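Local atomic coordinates of transcriptional regulator, Crp/Fnr family (PDB entry 3DV8), a protein that probably acts as a Crp/Fnr-type transcriptional regulator, pairing a cyclic nucleotide-binding domain with a DNA-binding helix-turn-helix domain. Residues Ile27-Lys32 against Thr101-Ile106; Gly46-Lys51 against Asp76-Ser81. All coordinates share one frame; numbering follows the deposited sequence.

Interaction 1: residues Ile27-Lys32 against Thr101-Ile106; sequences ITQHVK and TDLWII
I27, Q29 and V31 form hydrogen-bonded antiparallel pairs with I105, L103 and T101, the strand axes coming within 4.7 Å at 157°. This pairing adds strand 27-31 to the edge of one sheet of the cyclic nucleotide-binding domain, a cupin-type jelly roll. Six backbone bonds close it, V31 N giving its hydrogen to T101 O at 2.7 Å and T101 N returning one to V31 O. I27, Q29, V31, T101, L103 and I105 share the inner face, where L103 also meets L48 and I37. V31 CG2 touches L103 CD1 at 3.4 Å. Q29 runs out over this face in an extended chain, CG anti to its own N (chi1 -174°), crossing I105 so that NE2 lies near I105 CD1 and L103 CD2, while I27 and I105 meet CB to CB at 4.2 Å. The T101 hydroxyl turns elsewhere, to K99 O and Q54 N. On the outer face T28 OG1 lies alongside the W104 indole, 3.7 Å from CD1. On the same face H30 ND1 donates to D102 OD1 at 2.8 Å. An alanine in place of D102 would probably leave the imidazole without its carboxylate mate and freer to turn. D102 OD1 lies close to the ring plane, yet H30 ND1 meets it from above the carboxylate plane, the two planes being 44° apart.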
loop_
_atom_site.group_PDB
_atom_site.type_symbol
_atom_site.label_atom_id
_atom_site.label_comp_id
_atom_site.label_asym_id
_atom_site.label_seq_id
_atom_site.Cartn_x
_atom_site.Cartn_y
_atom_site.Cartn_z
ATOM N N ILE A 27 17.304 16.594 16.554
ATOM C CA ILE A 27 18.360 17.028 15.649
ATOM C C ILE A 27 17.667 17.963 14.663
ATOM O O ILE A 27 16.723 17.543 14.003
ATOM C CB ILE A 27 19.005 15.850 14.870
ATOM C CG1 ILE A 27 19.502 14.747 15.813
ATOM C CG2 ILE A 27 20.163 16.364 14.012
ATOM C CD1 ILE A 27 20.010 13.510 15.094
ATOM N N THR A 28 18.093 19.225 14.614
ATOM C CA THR A 28 17.584 20.208 13.640
ATOM C C THR A 28 18.439 20.060 12.382
ATOM O O THR A 28 19.662 19.884 12.474
ATOM C CB THR A 28 17.676 21.657 14.174
ATOM O OG1 THR A 28 16.824 21.789 15.319
ATOM C CG2 THR A 28 17.253 22.680 13.102
ATOM N N GLN A 29 17.806 20.157 11.216
ATOM C CA GLN A 29 18.494 19.947 9.940
ATOM C C GLN A 29 17.826 20.706 8.804
ATOM O O GLN A 29 16.620 20.562 8.615
ATOM C CB GLN A 29 18.463 18.448 9.626
ATOM C CG GLN A 29 19.260 17.991 8.406
ATOM C CD GLN A 29 19.100 16.500 8.088
ATOM O OE1 GLN A 29 20.053 15.848 7.667
ATOM N NE2 GLN A 29 17.898 15.963 8.272
ATOM N N HIS A 30 18.607 21.528 8.094
ATOM C CA HIS A 30 18.158 22.211 6.880
ATOM C C HIS A 30 18.665 21.322 5.741
ATOM O O HIS A 30 19.869 21.064 5.648
ATOM C CB HIS A 30 18.715 23.643 6.760
ATOM C CG HIS A 30 18.306 24.349 5.495
ATOM N ND1 HIS A 30 17.026 24.822 5.279
ATOM C CD2 HIS A 30 19.008 24.652 4.375
ATOM C CE1 HIS A 30 16.957 25.379 4.084
ATOM N NE2 HIS A 30 18.149 25.297 3.518
ATOM N N VAL A 31 17.747 20.859 4.893
ATOM C CA VAL A 31 18.042 19.955 3.774
ATOM C C VAL A 31 17.778 20.686 2.459
ATOM O O VAL A 31 16.669 21.155 2.250
ATOM C CB VAL A 31 17.129 18.690 3.852
ATOM C CG1 VAL A 31 17.512 17.675 2.799
ATOM C CG2 VAL A 31 17.218 18.053 5.228
ATOM N N LYS A 32 18.787 20.799 1.590
ATOM C CA LYS A 32 18.614 21.455 0.277
ATOM C C LYS A 32 17.871 20.521 -0.683
ATOM O O LYS A 32 17.921 19.293 -0.521
ATOM C CB LYS A 32 19.951 21.913 -0.329
ATOM C CG LYS A 32 20.638 23.008 0.478
ATOM C CD LYS A 32 21.799 23.646 -0.260
ATOM C CE LYS A 32 22.476 24.720 0.604
ATOM N NZ LYS A 32 23.443 25.572 -0.158
ATOM N N THR A 101 14.159 22.098 2.710
ATOM C CA THR A 101 13.309 21.721 3.838
ATOM C C THR A 101 13.988 21.793 5.210
ATOM O O THR A 101 15.127 21.354 5.371
ATOM C CB THR A 101 12.747 20.302 3.611
ATOM O OG1 THR A 101 12.132 20.245 2.316
ATOM C CG2 THR A 101 11.715 19.940 4.676
ATOM N N ASP A 102 13.267 22.367 6.176
ATOM C CA ASP A 102 13.683 22.436 7.579
ATOM C C ASP A 102 12.970 21.299 8.308
ATOM O O ASP A 102 11.739 21.288 8.380
ATOM C CB ASP A 102 13.302 23.779 8.205
ATOM C CG ASP A 102 14.084 24.926 7.629
ATOM O OD1 ASP A 102 15.324 24.803 7.521
ATOM O OD2 ASP A 102 13.466 25.965 7.315
ATOM N N LEU A 103 13.762 20.355 8.827
ATOM C CA LEU A 103 13.276 19.169 9.532
ATOM C C LEU A 103 13.785 19.105 10.968
ATOM O O LEU A 103 14.800 19.707 11.315
ATOM C CB LEU A 103 13.798 17.877 8.866
ATOM C CG LEU A 103 13.486 17.450 7.439
ATOM C CD1 LEU A 103 14.013 18.447 6.431
ATOM C CD2 LEU A 103 14.142 16.099 7.185
ATOM N N TRP A 104 13.033 18.366 11.775
ATOM C CA TRP A 104 13.453 17.913 13.092
ATOM C C TRP A 104 13.490 16.398 12.933
ATOM O O TRP A 104 12.616 15.830 12.256
ATOM C CB TRP A 104 12.457 18.245 14.192
ATOM C CG TRP A 104 12.432 19.644 14.605
ATOM C CD1 TRP A 104 13.409 20.309 15.265
ATOM C CD2 TRP A 104 11.343 20.556 14.458
ATOM N NE1 TRP A 104 13.015 21.599 15.517
ATOM C CE2 TRP A 104 11.746 21.778 15.034
ATOM C CE3 TRP A 104 10.064 20.463 13.883
ATOM C CZ2 TRP A 104 10.916 22.913 15.054
ATOM C CZ3 TRP A 104 9.232 21.596 13.900
ATOM C CH2 TRP A 104 9.667 22.803 14.485
ATOM N N ILE A 105 14.493 15.758 13.533
ATOM C CA ILE A 105 14.615 14.302 13.527
ATOM C C ILE A 105 14.543 13.788 14.975
ATOM O O ILE A 105 15.266 14.276 15.840
ATOM C CB ILE A 105 15.926 13.811 12.879
ATOM C CG1 ILE A 105 16.191 14.518 11.537
ATOM C CG2 ILE A 105 15.875 12.280 12.705
ATOM C CD1 ILE A 105 17.428 14.006 10.806
ATOM N N ILE A 106 13.630 12.854 15.232
ATOM C CA ILE A 106 13.536 12.159 16.512
ATOM C C ILE A 106 14.291 10.861 16.213
ATOM O O ILE A 106 13.816 10.090 15.379
ATOM C CB ILE A 106 12.077 11.830 16.923
ATOM C CG1 ILE A 106 11.231 13.102 17.030
ATOM C CG2 ILE A 106 12.058 11.064 18.261
ATOM C CD1 ILE A 106 9.768 12.819 17.304
#

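Interaction 2: residues Gly46-Lys51 against Asp76-Ser81; sequences GLLLVK and DMCLLS
L48 O is held from two directions by the facing chain: C78 N donates to it at 2.7 Å, and CA of selenomethionine M77 brings its hydrogen up to L48 O at a CA to O distance of 3.2 Å. The return bond runs from L48 N to C78 O, which also receives the CA-H of L47. V50 N then donates to D76 O at 3.1 Å, while the D76 carboxylate turns away to F73 N. Beyond the short strand 77-78 the chain leaves the sheet in a 3-10 turn, and S81 comes back to give its hydroxyl to G46 O (OG to O, 2.6 Å). Its OG sits between backbone N and carbonyl carbon (chi1 47°), which aims it at that oxygen and sets it beside L48 CG. G46 has backbone angles that call for glycine. L48 CB rests on C78 CB at 3.7 Å on the inner face, where L48 also packs on L103 and I105. On the other face L49 CD1 crosses the M77 chain at CG, 3.7 Å away, and M77 continues to F8, P9 and Y124, the last on helix 119-145. A short edge strand pairing antiparallel with strand 46-50 and then turning off is part of the jelly-roll beta sandwich of the Crp/Fnr effector domain.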
loop_
_atom_site.group_PDB
_atom_site.type_symbol
_atom_site.label_atom_id
_atom_site.label_comp_id
_atom_site.label_asym_id
_atom_site.label_seq_id
_atom_site.Cartn_x
_atom_site.Cartn_y
_atom_site.Cartn_z
ATOM N N GLY A 46 15.583 8.303 11.534
ATOM C CA GLY A 46 14.516 8.487 12.521
ATOM C C GLY A 46 13.268 9.081 11.913
ATOM O O GLY A 46 13.183 9.218 10.689
ATOM N N LEU A 47 12.299 9.412 12.768
ATOM C CA LEU A 47 11.061 10.061 12.318
ATOM C C LEU A 47 11.397 11.512 12.004
ATOM O O LEU A 47 12.168 12.122 12.739
ATOM C CB LEU A 47 9.927 9.985 13.352
ATOM C CG LEU A 47 9.249 8.617 13.508
ATOM C CD1 LEU A 47 10.111 7.578 14.237
ATOM C CD2 LEU A 47 7.945 8.799 14.235
ATOM N N LEU A 48 10.841 12.037 10.910
ATOM C CA LEU A 48 11.093 13.412 10.460
ATOM C C LEU A 48 9.816 14.230 10.623
ATOM O O LEU A 48 8.765 13.800 10.168
ATOM C CB LEU A 48 11.543 13.463 8.985
ATOM C CG LEU A 48 12.605 12.462 8.514
ATOM C CD1 LEU A 48 12.806 12.539 7.013
ATOM C CD2 LEU A 48 13.918 12.648 9.250
ATOM N N LEU A 49 9.912 15.381 11.295
ATOM C CA LEU A 49 8.801 16.329 11.442
ATOM C C LEU A 49 9.179 17.495 10.525
ATOM O O LEU A 49 10.209 18.157 10.732
ATOM C CB LEU A 49 8.632 16.788 12.896
ATOM C CG LEU A 49 7.455 17.727 13.211
ATOM C CD1 LEU A 49 6.100 17.090 12.871
ATOM C CD2 LEU A 49 7.471 18.176 14.681
ATOM N N VAL A 50 8.377 17.710 9.489
ATOM C CA VAL A 50 8.624 18.772 8.521
ATOM C C VAL A 50 8.144 20.102 9.108
ATOM O O VAL A 50 6.943 20.330 9.221
ATOM C CB VAL A 50 7.922 18.466 7.153
ATOM C CG1 VAL A 50 8.093 19.623 6.160
ATOM C CG2 VAL A 50 8.451 17.153 6.548
ATOM N N LYS A 51 9.083 20.954 9.527
ATOM C CA LYS A 51 8.750 22.309 9.997
ATOM C C LYS A 51 8.275 23.129 8.792
ATOM O O LYS A 51 7.227 23.781 8.851
ATOM C CB LYS A 51 9.945 23.016 10.653
ATOM C CG LYS A 51 9.588 24.390 11.267
ATOM C CD LYS A 51 10.815 25.212 11.635
ATOM C CE LYS A 51 10.423 26.626 12.041
ATOM N NZ LYS A 51 11.613 27.476 12.305
ATOM N N ASP A 76 3.654 17.603 8.338
ATOM C CA ASP A 76 3.581 16.142 8.208
ATOM C C ASP A 76 4.716 15.481 8.986
ATOM O O ASP A 76 5.693 16.135 9.364
ATOM C CB ASP A 76 3.655 15.675 6.733
ATOM C CG ASP A 76 2.324 15.744 6.009
ATOM O OD1 ASP A 76 1.299 15.329 6.592
ATOM O OD2 ASP A 76 2.308 16.139 4.820
HETATM N N MSE A 77 4.547 14.186 9.248
HETATM C CA MSE A 77 5.574 13.354 9.863
HETATM C C MSE A 77 5.939 12.212 8.957
HETATM O O MSE A 77 5.074 11.582 8.374
HETATM C CB MSE A 77 5.145 12.805 11.211
HETATM C CG MSE A 77 5.884 13.407 12.379
HETATM SE SE MSE A 77 4.832 13.091 13.940
HETATM C CE MSE A 77 3.415 14.527 13.546
ATOM N N CYS A 78 7.236 11.949 8.873
ATOM C CA CYS A 78 7.764 10.854 8.090
ATOM C C CYS A 78 8.011 9.698 9.051
ATOM O O CYS A 78 8.751 9.860 10.019
ATOM C CB CYS A 78 9.064 11.274 7.422
ATOM S SG CYS A 78 9.731 10.014 6.371
ATOM N N LEU A 79 7.366 8.560 8.800
ATOM C CA LEU A 79 7.558 7.342 9.595
ATOM C C LEU A 79 8.571 6.401 8.951
ATOM O O LEU A 79 9.421 5.844 9.656
ATOM C CB LEU A 79 6.230 6.593 9.787
ATOM C CG LEU A 79 6.218 5.274 10.584
ATOM C CD1 LEU A 79 6.940 5.395 11.923
ATOM C CD2 LEU A 79 4.793 4.803 10.812
ATOM N N LEU A 80 8.487 6.248 7.618
ATOM C CA LEU A 80 9.311 5.279 6.850
ATOM C C LEU A 80 10.815 5.569 6.768
ATOM O O LEU A 80 11.588 4.709 6.323
ATOM C CB LEU A 80 8.707 5.021 5.457
ATOM C CG LEU A 80 7.237 4.562 5.432
ATOM C CD1 LEU A 80 6.771 4.361 3.991
ATOM C CD2 LEU A 80 6.993 3.297 6.262
ATOM N N SER A 81 11.218 6.770 7.197
ATOM C CA SER A 81 12.634 7.129 7.385
ATOM C C SER A 81 13.235 6.396 8.620
ATOM O O SER A 81 14.467 6.368 8.777
ATOM C CB SER A 81 12.794 8.647 7.506
ATOM O OG SER A 81 11.838 9.157 8.407
#

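Interactions 1 and 2 are the two outer seams of one four-stranded antiparallel sheet, ordered 27-31, 101-107, 46-50, 77-78, with their centres about 9 Å apart. The seam between them joins strand 101-107 to strand 46-50: L49 N probably donates to W104 O and K51 N to D102 O, both at 2.9 Å. Side chains bridge it as well, W104 CH2 lying 3.6 Å from K51 CG. Each edge strand thus pairs with one central strand, and the middle seam joins the two halves. Close to interaction 2, a disulfide joins C44 and C84. The jelly roll built this way probably houses an effector site, as in relatives, though neither contact is identified with it.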